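Local coordinates for protein A52 (Vaccinia virus, PDB 2VVW), which is a Bcl-2-like protein that binds host TRAF6 and IRAK2, inhibiting NF-kappa-B signalling and, through p38 activation, inducing cytokines such as IL-10, at residues D19-I24 / D139-I144; I100-L105 / L131-H136; F45-K50 / Q146-Y151. One frame throughout, in Å; residues are numbered along the deposited sequence. Where two conformers were deposited one is given.

Contact 1: residues D19-I24 / D139-I144; sequences DEMFTI and DKIKSI
Lys142 supplies the polar half of this contact, reaching from helix 135-153 to the backbone just before helix 21-35. Its NZ donates to Asp19 O over 2.9 Å, with a C=O...N angle of 145° and the nitrogen tilted 33° from the carbonyl plane. CG sits anti to the backbone N (chi1 -165°), and from there the chain runs straight out to the ammonium. The same NZ makes weak hydrogen bonds to the carbonyls of Leu16 and Asp17, while the Asp19 carboxylate is taken up by Tyr9, Tyr12 and the Leu16 amide rather than by the lysine.

The apolar half belongs to Met21, in the first turn of helix 21-35. Its bent chain lays the sulfur alongside the root of the lysine, SD being 3.8 Å from Lys142 CB, and the two chains run antiparallel, passing each other. The methyl group is turned to Ile141, with Met21 CE 4.3 Å from Ile141 CG2.

One lysine therefore does two jobs, its methylenes packing on a thioether and its ammonium gathering main-chain carbonyls. These bonds tie the segment leading into helix 21-35 to helix 135-153, and the charge would probably polarise the carbonyls.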
loop_
_atom_site.group_PDB
_atom_site.type_symbol
_atom_site.label_atom_id
_atom_site.label_comp_id
_atom_site.label_asym_id
_atom_site.label_seq_id
_atom_site.Cartn_x
_atom_site.Cartn_y
_atom_site.Cartn_z
ATOM N N ASP A 19 2.680 -17.620 4.034
ATOM C CA ASP A 19 1.955 -16.357 3.980
ATOM C C ASP A 19 1.796 -15.817 5.395
ATOM O O ASP A 19 1.126 -16.443 6.221
ATOM C CB ASP A 19 0.578 -16.556 3.371
ATOM C CG ASP A 19 0.623 -16.964 1.928
ATOM O OD1 ASP A 19 1.334 -16.305 1.139
ATOM O OD2 ASP A 19 -0.083 -17.934 1.572
ATOM N N GLU A 20 2.401 -14.661 5.669
ATOM C CA GLU A 20 2.413 -14.084 7.028
ATOM C C GLU A 20 1.139 -13.315 7.323
ATOM O O GLU A 20 0.746 -12.445 6.559
ATOM C CB GLU A 20 3.612 -13.161 7.208
ATOM C CG GLU A 20 4.953 -13.879 7.145
ATOM C CD GLU A 20 6.104 -12.942 6.850
ATOM O OE1 GLU A 20 5.868 -11.877 6.229
ATOM O OE2 GLU A 20 7.250 -13.271 7.225
ATOM N N MET A 21 0.515 -13.626 8.458
ATOM C CA MET A 21 -0.757 -12.995 8.831
ATOM C C MET A 21 -0.668 -11.450 8.889
ATOM O O MET A 21 -1.534 -10.761 8.373
ATOM C CB MET A 21 -1.280 -13.596 10.153
ATOM C CG MET A 21 -2.773 -13.447 10.355
ATOM S SD MET A 21 -3.707 -14.316 9.076
ATOM C CE MET A 21 -4.808 -13.006 8.512
ATOM N N PHE A 22 0.404 -10.897 9.444
ATOM C CA PHE A 22 0.485 -9.433 9.520
ATOM C C PHE A 22 0.603 -8.764 8.137
ATOM O O PHE A 22 -0.032 -7.740 7.880
ATOM C CB PHE A 22 1.616 -8.954 10.432
ATOM C CG PHE A 22 1.500 -7.485 10.773
ATOM C CD1 PHE A 22 0.573 -7.049 11.711
ATOM C CD2 PHE A 22 2.272 -6.535 10.105
ATOM C CE1 PHE A 22 0.446 -5.693 12.006
ATOM C CE2 PHE A 22 2.143 -5.171 10.397
ATOM C CZ PHE A 22 1.231 -4.756 11.332
ATOM N N THR A 23 1.376 -9.363 7.235
ATOM C CA THR A 23 1.470 -8.853 5.860
ATOM C C THR A 23 0.126 -8.892 5.152
ATOM O O THR A 23 -0.224 -7.967 4.424
ATOM C CB THR A 23 2.462 -9.634 5.041
ATOM O OG1 THR A 23 3.714 -9.654 5.726
ATOM C CG2 THR A 23 2.647 -8.990 3.654
ATOM N N ILE A 24 -0.616 -9.977 5.357
ATOM C CA ILE A 24 -1.939 -10.116 4.785
ATOM C C ILE A 24 -2.840 -8.984 5.252
ATOM O O ILE A 24 -3.554 -8.353 4.442
ATOM C CB ILE A 24 -2.571 -11.500 5.136
ATOM C CG1 ILE A 24 -1.864 -12.632 4.354
ATOM C CG2 ILE A 24 -4.029 -11.514 4.827
ATOM C CD1 ILE A 24 -2.197 -14.041 4.866
ATOM N N ASP A 139 -1.490 -16.142 14.880
ATOM C CA ASP A 139 -1.450 -17.581 14.563
ATOM C C ASP A 139 -2.833 -18.237 14.626
ATOM O O ASP A 139 -3.184 -19.056 13.775
ATOM C CB ASP A 139 -0.529 -18.335 15.530
ATOM C CG ASP A 139 0.946 -18.076 15.282
ATOM O OD1 ASP A 139 1.320 -17.741 14.143
ATOM O OD2 ASP A 139 1.750 -18.236 16.238
ATOM N N LYS A 140 -3.599 -17.919 15.658
ATOM C CA LYS A 140 -4.929 -18.517 15.832
ATOM C C LYS A 140 -5.899 -18.031 14.763
ATOM O O LYS A 140 -6.700 -18.816 14.229
ATOM C CB LYS A 140 -5.477 -18.217 17.232
ATOM C CG LYS A 140 -4.667 -18.906 18.342
ATOM C CD LYS A 140 -5.194 -18.590 19.741
ATOM C CE LYS A 140 -6.113 -19.698 20.252
ATOM N NZ LYS A 140 -5.371 -20.974 20.551
ATOM N N ILE A 141 -5.807 -16.744 14.433
ATOM C CA ILE A 141 -6.652 -16.173 13.382
ATOM C C ILE A 141 -6.377 -16.868 12.043
ATOM O O ILE A 141 -7.308 -17.201 11.292
ATOM C CB ILE A 141 -6.426 -14.656 13.231
ATOM C CG1 ILE A 141 -6.976 -13.886 14.451
ATOM C CG2 ILE A 141 -7.117 -14.133 11.972
ATOM C CD1 ILE A 141 -6.359 -12.490 14.649
ATOM N N LYS A 142 -5.090 -17.074 11.757
ATOM C CA LYS A 142 -4.636 -17.744 10.531
ATOM C C LYS A 142 -5.233 -19.147 10.409
ATOM O O LYS A 142 -5.779 -19.505 9.368
ATOM C CB LYS A 142 -3.106 -17.814 10.507
ATOM C CG LYS A 142 -2.523 -18.163 9.150
ATOM C CD LYS A 142 -1.029 -18.425 9.247
ATOM C CE LYS A 142 -0.427 -18.643 7.877
ATOM N NZ LYS A 142 1.039 -18.736 7.947
ATOM N N SER A 143 -5.145 -19.917 11.491
ATOM C CA SER A 143 -5.739 -21.248 11.550
ATOM C C SER A 143 -7.224 -21.241 11.265
ATOM O O SER A 143 -7.715 -22.099 10.550
ATOM C CB SER A 143 -5.489 -21.888 12.907
ATOM O OG SER A 143 -4.117 -22.169 13.052
ATOM N N ILE A 144 -7.934 -20.273 11.836
ATOM C CA ILE A 144 -9.369 -20.156 11.632
ATOM C C ILE A 144 -9.661 -19.868 10.168
ATOM O O ILE A 144 -10.533 -20.515 9.584
ATOM C CB ILE A 144 -9.993 -19.090 12.576
ATOM C CG1 ILE A 144 -10.050 -19.643 14.005
ATOM C CG2 ILE A 144 -11.412 -18.669 12.117
ATOM C CD1 ILE A 144 -10.515 -18.639 15.055
#

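Contact 2: residues I100-L105 / L131-H136; sequences ISMIGL and LFINDH
Met102 packs against Phe132 and Ile133 in the interior of the Bcl-2-like helical bundle, where helix 96-115 meets the end of helix 123-132 and the short turn leading into helix 135-153. The contact is wholly apolar across the two segments, and all four touching residues are buried.

Met102 gives up the most surface. With CG anti to the backbone N (chi1 -175°) and a bend at chi2, its chain is laid over one face of the Phe132 ring. This is a CH-pi contact: Met102 CG stands 3.9 Å from the centroid of the Phe132 ring, 19° off the normal and displaced toward the CD2 rim. Beyond it the sulfur comes in obliquely, 39° off the same normal, which makes a Met-aromatic contact at the margin of the ring. The methyl passes on to the root of the phenylalanine, Met102 CE lying 4.0 Å from Phe132 CB. Methionine and phenylalanine thus run antiparallel, the methionine's CB beside the ring's CE2 and its CE beside the phenylalanine's CB.

Ile133, the first residue to leave the helix, points its side chain back to helix 96-115 and lies in the fork between Met102 and Ile103. Its CG1 is at the edge of the Phe132 ring, in plane, so the methionine and the isoleucine meet that ring from different directions. Just beyond, Asn134 N-caps helix 135-153, its OD1 accepting from the Met137 amide. Ala128 and Ile129 of helix 123-132 also pack on Met102.

Ile103 and Ile133 lie nearly perpendicular, and the terminal methyl of Ile133 does the touching: its CD1 is 3.7 Å from Ile103 CG1.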
loop_
_atom_site.group_PDB
_atom_site.type_symbol
_atom_site.label_atom_id
_atom_site.label_comp_id
_atom_site.label_asym_id
_atom_site.label_seq_id
_atom_site.Cartn_x
_atom_site.Cartn_y
_atom_site.Cartn_z
ATOM N N ILE A 100 -10.619 -11.037 16.078
ATOM C CA ILE A 100 -11.330 -11.071 14.803
ATOM C C ILE A 100 -12.308 -9.888 14.692
ATOM O O ILE A 100 -12.355 -9.191 13.675
ATOM C CB ILE A 100 -12.074 -12.411 14.632
ATOM C CG1 ILE A 100 -11.056 -13.536 14.358
ATOM C CG2 ILE A 100 -13.122 -12.316 13.531
ATOM C CD1 ILE A 100 -11.616 -14.968 14.466
ATOM N N SER A 101 -13.096 -9.650 15.735
ATOM C CA SER A 101 -14.052 -8.524 15.717
ATOM C C SER A 101 -13.307 -7.200 15.548
ATOM O O SER A 101 -13.754 -6.286 14.859
ATOM C CB SER A 101 -14.875 -8.461 17.009
ATOM O OG SER A 101 -15.740 -9.573 17.165
ATOM N N MET A 102 -12.162 -7.101 16.200
ATOM C CA MET A 102 -11.359 -5.902 16.133
ATOM C C MET A 102 -10.825 -5.658 14.718
ATOM O O MET A 102 -10.769 -4.512 14.271
ATOM C CB MET A 102 -10.245 -5.997 17.159
ATOM C CG MET A 102 -9.419 -4.769 17.260
ATOM S SD MET A 102 -7.972 -4.965 16.215
ATOM C CE MET A 102 -7.342 -3.277 16.301
ATOM N N ILE A 103 -10.476 -6.724 13.996
ATOM C CA ILE A 103 -10.033 -6.582 12.612
ATOM C C ILE A 103 -11.200 -6.049 11.782
ATOM O O ILE A 103 -11.039 -5.123 10.990
ATOM C CB ILE A 103 -9.504 -7.910 12.033
ATOM C CG1 ILE A 103 -8.112 -8.228 12.587
ATOM C CG2 ILE A 103 -9.422 -7.865 10.518
ATOM C CD1 ILE A 103 -7.696 -9.711 12.378
ATOM N N GLY A 104 -12.381 -6.598 12.001
ATOM C CA GLY A 104 -13.571 -6.103 11.311
ATOM C C GLY A 104 -13.897 -4.651 11.622
ATOM O O GLY A 104 -14.411 -3.938 10.771
ATOM N N LEU A 105 -13.605 -4.230 12.854
ATOM C CA LEU A 105 -13.835 -2.860 13.301
ATOM C C LEU A 105 -12.902 -1.908 12.559
ATOM O O LEU A 105 -13.333 -0.883 12.055
ATOM C CB LEU A 105 -13.599 -2.758 14.810
ATOM C CG LEU A 105 -13.688 -1.373 15.465
ATOM C CD1 LEU A 105 -15.138 -0.943 15.606
ATOM C CD2 LEU A 105 -12.970 -1.385 16.818
ATOM N N LEU A 131 -1.298 -3.079 18.744
ATOM C CA LEU A 131 -1.642 -2.868 20.168
ATOM C C LEU A 131 -2.499 -3.998 20.723
ATOM O O LEU A 131 -2.420 -4.337 21.904
ATOM C CB LEU A 131 -2.440 -1.564 20.380
ATOM C CG LEU A 131 -1.736 -0.213 20.443
ATOM C CD1 LEU A 131 -2.800 0.882 20.477
ATOM C CD2 LEU A 131 -0.809 -0.125 21.659
ATOM N N PHE A 132 -3.345 -4.554 19.868
ATOM C CA PHE A 132 -4.440 -5.413 20.306
ATOM C C PHE A 132 -4.195 -6.912 20.070
ATOM O O PHE A 132 -4.611 -7.744 20.889
ATOM C CB PHE A 132 -5.705 -4.956 19.577
ATOM C CG PHE A 132 -6.994 -5.412 20.214
ATOM C CD1 PHE A 132 -7.642 -4.622 21.148
ATOM C CD2 PHE A 132 -7.580 -6.621 19.850
ATOM C CE1 PHE A 132 -8.846 -5.042 21.724
ATOM C CE2 PHE A 132 -8.781 -7.038 20.415
ATOM C CZ PHE A 132 -9.414 -6.253 21.358
ATOM N N ILE A 133 -3.534 -7.242 18.958
ATOM C CA ILE A 133 -3.362 -8.629 18.494
ATOM C C ILE A 133 -1.893 -9.034 18.480
ATOM O O ILE A 133 -1.116 -8.567 17.652
ATOM C CB ILE A 133 -3.952 -8.809 17.068
ATOM C CG1 ILE A 133 -5.306 -8.116 16.971
ATOM C CG2 ILE A 133 -4.092 -10.288 16.732
ATOM C CD1 ILE A 133 -6.046 -8.377 15.672
ATOM N N ASN A 134 -1.498 -9.888 19.419
ATOM C CA ASN A 134 -0.129 -10.391 19.456
ATOM C C ASN A 134 0.062 -11.538 18.471
ATOM O O ASN A 134 -0.892 -11.985 17.851
ATOM C CB ASN A 134 0.280 -10.790 20.891
ATOM C CG ASN A 134 -0.518 -11.983 21.449
ATOM O OD1 ASN A 134 -1.072 -12.797 20.705
ATOM N ND2 ASN A 134 -0.537 -12.103 22.774
ATOM N N ASP A 135 1.294 -12.031 18.350
ATOM C CA ASP A 135 1.618 -13.074 17.361
ATOM C C ASP A 135 0.918 -14.411 17.635
ATOM O O ASP A 135 0.539 -15.126 16.711
ATOM C CB ASP A 135 3.142 -13.260 17.269
ATOM C CG ASP A 135 3.827 -12.083 16.588
ATOM O OD1 ASP A 135 3.132 -11.295 15.913
ATOM O OD2 ASP A 135 5.052 -11.940 16.726
ATOM N N HIS A 136 0.735 -14.721 18.911
ATOM C CA HIS A 136 -0.044 -15.888 19.324
ATOM C C HIS A 136 -1.456 -15.828 18.759
ATOM O O HIS A 136 -1.947 -16.795 18.174
ATOM C CB HIS A 136 -0.082 -15.970 20.852
ATOM C CG HIS A 136 -0.836 -17.150 21.377
ATOM N ND1 HIS A 136 -0.265 -18.396 21.518
ATOM C CD2 HIS A 136 -2.112 -17.268 21.816
ATOM C CE1 HIS A 136 -1.157 -19.233 22.018
ATOM N NE2 HIS A 136 -2.289 -18.576 22.199
#

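Contact 3: residues F45-K50 / Q146-Y151; sequences FNEIKK and QNRLVY
This is a mixed apolar and water-mediated contact between two helices of the Bcl-2-like bundle, the short helix 43-49 and the C-terminal part of helix 135-153, with the partly exposed Arg148 marking its outer side. Glu47 carries one side of it, Arg148 and Leu149 the other. The glutamate methylene takes the greasy share, Glu47 CG resting 3.7 Å from Leu149 CD2.

A bend at chi2 (-58°) swings the carboxylate across the aliphatic root of the arginine, where Glu47 OE1 lies 3.5 Å from Arg148 CB. No direct salt bridge joins the pair. The arginine chain is extended from CG to NE and carries its guanidinium past the carboxylate, leaving the two planes 79° apart. Water 1 spans the gap. It donates to Glu47 OE1 and to Glu47 O, each at 2.7 Å, and accepts from Arg148 NH1 at 3.0 Å, in plane at the guanidinium edge. By bonding both ends of the glutamate, the water would help to fix the carboxylate's rotation. The other oxygen, Glu47 OE2, receives Lys50 NZ at 3.1 Å on its syn side, 29° out of the carboxylate plane; this salt bridge brings a positive charge to a buried residue and would probably favour the ionised carboxylate.

Leu145 and Val152, just before and just after this part of helix 135-153, also touch Glu47. Tyr97 of helix 96-115 lies against Arg148, and Leu15 of the N-terminal loop packs on Leu149.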
loop_
_atom_site.group_PDB
_atom_site.type_symbol
_atom_site.label_atom_id
_atom_site.label_comp_id
_atom_site.label_asym_id
_atom_site.label_seq_id
_atom_site.Cartn_x
_atom_site.Cartn_y
_atom_site.Cartn_z
ATOM N N PHE A 45 -9.172 -12.388 1.197
ATOM C CA PHE A 45 -9.787 -11.114 1.588
ATOM C C PHE A 45 -11.301 -11.248 1.779
ATOM O O PHE A 45 -11.855 -10.638 2.680
ATOM C CB PHE A 45 -9.512 -10.011 0.539
ATOM C CG PHE A 45 -8.126 -9.377 0.637
ATOM C CD1 PHE A 45 -7.129 -9.925 1.416
ATOM C CD2 PHE A 45 -7.839 -8.234 -0.091
ATOM C CE1 PHE A 45 -5.878 -9.331 1.473
ATOM C CE2 PHE A 45 -6.599 -7.627 -0.027
ATOM C CZ PHE A 45 -5.615 -8.190 0.743
ATOM N N ASN A 46 -11.963 -12.034 0.936
ATOM C CA ASN A 46 -13.409 -12.238 1.113
ATOM C C ASN A 46 -13.770 -12.889 2.474
ATOM O O ASN A 46 -14.819 -12.586 3.052
ATOM C CB ASN A 46 -14.022 -13.002 -0.069
ATOM C CG ASN A 46 -14.327 -12.099 -1.271
ATOM O OD1 ASN A 46 -14.523 -10.882 -1.139
ATOM N ND2 ASN A 46 -14.378 -12.700 -2.450
ATOM N N GLU A 47 -12.897 -13.746 3.001
ATOM C CA GLU A 47 -13.096 -14.292 4.353
ATOM C C GLU A 47 -12.861 -13.239 5.430
ATOM O O GLU A 47 -13.627 -13.153 6.406
ATOM C CB GLU A 47 -12.182 -15.496 4.621
ATOM C CG GLU A 47 -12.587 -16.745 3.884
ATOM C CD GLU A 47 -14.012 -17.188 4.203
ATOM O OE1 GLU A 47 -14.375 -17.207 5.396
ATOM O OE2 GLU A 47 -14.762 -17.518 3.260
ATOM N N ILE A 48 -11.811 -12.445 5.255
ATOM C CA ILE A 48 -11.489 -11.410 6.221
ATOM C C ILE A 48 -12.631 -10.388 6.267
ATOM O O ILE A 48 -12.988 -9.900 7.337
ATOM C CB ILE A 48 -10.142 -10.739 5.939
ATOM C CG1 ILE A 48 -9.001 -11.762 6.068
ATOM C CG2 ILE A 48 -9.905 -9.585 6.931
ATOM C CD1 ILE A 48 -7.697 -11.264 5.598
ATOM N N LYS A 49 -13.225 -10.110 5.109
ATOM C CA LYS A 49 -14.360 -9.192 5.007
ATOM C C LYS A 49 -15.560 -9.643 5.854
ATOM O O LYS A 49 -16.321 -8.818 6.368
ATOM C CB LYS A 49 -14.748 -9.028 3.537
ATOM C CG LYS A 49 -15.888 -8.053 3.310
ATOM C CD LYS A 49 -15.898 -7.435 1.903
ATOM C CE LYS A 49 -16.392 -8.379 0.837
ATOM N NZ LYS A 49 -17.050 -7.629 -0.290
ATOM N N LYS A 50 -15.717 -10.952 6.027
ATOM C CA LYS A 50 -16.769 -11.472 6.883
ATOM C C LYS A 50 -16.598 -11.052 8.352
ATOM O O LYS A 50 -17.564 -11.089 9.104
ATOM C CB LYS A 50 -16.879 -12.997 6.743
ATOM C CG LYS A 50 -17.269 -13.446 5.355
ATOM C CD LYS A 50 -17.419 -14.950 5.284
ATOM C CE LYS A 50 -17.666 -15.409 3.853
ATOM N NZ LYS A 50 -17.772 -16.888 3.771
ATOM N N GLN A 146 -7.750 -20.442 7.526
ATOM C CA GLN A 146 -7.404 -21.629 6.763
ATOM C C GLN A 146 -8.536 -22.649 6.787
ATOM O O GLN A 146 -8.896 -23.192 5.737
ATOM C CB GLN A 146 -6.118 -22.251 7.297
ATOM C CG GLN A 146 -4.857 -21.463 6.967
ATOM C CD GLN A 146 -3.607 -22.046 7.626
ATOM O OE1 GLN A 146 -3.654 -22.518 8.756
ATOM N NE2 GLN A 146 -2.492 -22.021 6.912
ATOM N N ASN A 147 -9.087 -22.906 7.973
ATOM C CA ASN A 147 -10.241 -23.800 8.109
ATOM C C ASN A 147 -11.417 -23.346 7.262
ATOM O O ASN A 147 -12.050 -24.152 6.586
ATOM C CB ASN A 147 -10.722 -23.881 9.567
ATOM C CG ASN A 147 -9.798 -24.685 10.444
ATOM O OD1 ASN A 147 -9.136 -25.612 9.986
ATOM N ND2 ASN A 147 -9.746 -24.330 11.723
ATOM N N ARG A 148 -11.717 -22.053 7.329
ATOM C CA ARG A 148 -12.869 -21.504 6.616
ATOM C C ARG A 148 -12.691 -21.594 5.108
ATOM O O ARG A 148 -13.662 -21.815 4.379
ATOM C CB ARG A 148 -13.125 -20.063 7.043
ATOM C CG ARG A 148 -13.694 -19.972 8.456
ATOM C CD ARG A 148 -13.980 -18.547 8.890
ATOM N NE ARG A 148 -14.431 -18.498 10.289
ATOM C CZ ARG A 148 -14.779 -17.392 10.949
ATOM N NH1 ARG A 148 -14.763 -16.209 10.360
ATOM N NH2 ARG A 148 -15.150 -17.476 12.218
ATOM N N LEU A 149 -11.451 -21.439 4.649
ATOM C CA LEU A 149 -11.140 -21.558 3.219
ATOM C C LEU A 149 -11.315 -22.999 2.718
ATOM O O LEU A 149 -11.815 -23.220 1.613
ATOM C CB LEU A 149 -9.729 -21.040 2.931
ATOM C CG LEU A 149 -9.640 -19.512 3.046
ATOM C CD1 LEU A 149 -8.199 -19.027 3.132
ATOM C CD2 LEU A 149 -10.359 -18.846 1.876
ATOM N N VAL A 150 -10.911 -23.970 3.533
ATOM C CA VAL A 150 -11.133 -25.391 3.217
ATOM C C VAL A 150 -12.624 -25.678 3.004
ATOM O O VAL A 150 -12.996 -26.332 2.032
ATOM C CB VAL A 150 -10.554 -26.325 4.322
ATOM C CG1 VAL A 150 -11.109 -27.738 4.190
ATOM C CG2 VAL A 150 -9.029 -26.334 4.259
ATOM N N TYR A 151 -13.467 -25.167 3.899
ATOM C CA TYR A 151 -14.922 -25.309 3.767
ATOM C C TYR A 151 -15.439 -24.685 2.466
ATOM O O TYR A 151 -16.338 -25.233 1.829
ATOM C CB TYR A 151 -15.649 -24.700 4.975
HETATM O O HOH W 1 -14.192 -15.541 7.532
#

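All three contacts use helix 135-153: contact 2 at its N-terminal approach, contact 1 at its middle and contact 3 nearer its C-terminal end. The centres of contacts 1 and 2 are about 11 Å apart, as are those of 1 and 3, while 2 and 3 are about 16 Å apart. Isoleucines join them. Ile141 CD1 of contact 1 lies 3.8 Å from Ile133 CG2 of contact 2, and Ile24 CG2 of contact 1 the same distance from Ile48 CD1 of contact 3. Ile48 also reaches Ile103 of contact 2. Along the chain, contact 2 is nested inside the loops closed by contacts 1 and 3, which themselves cross.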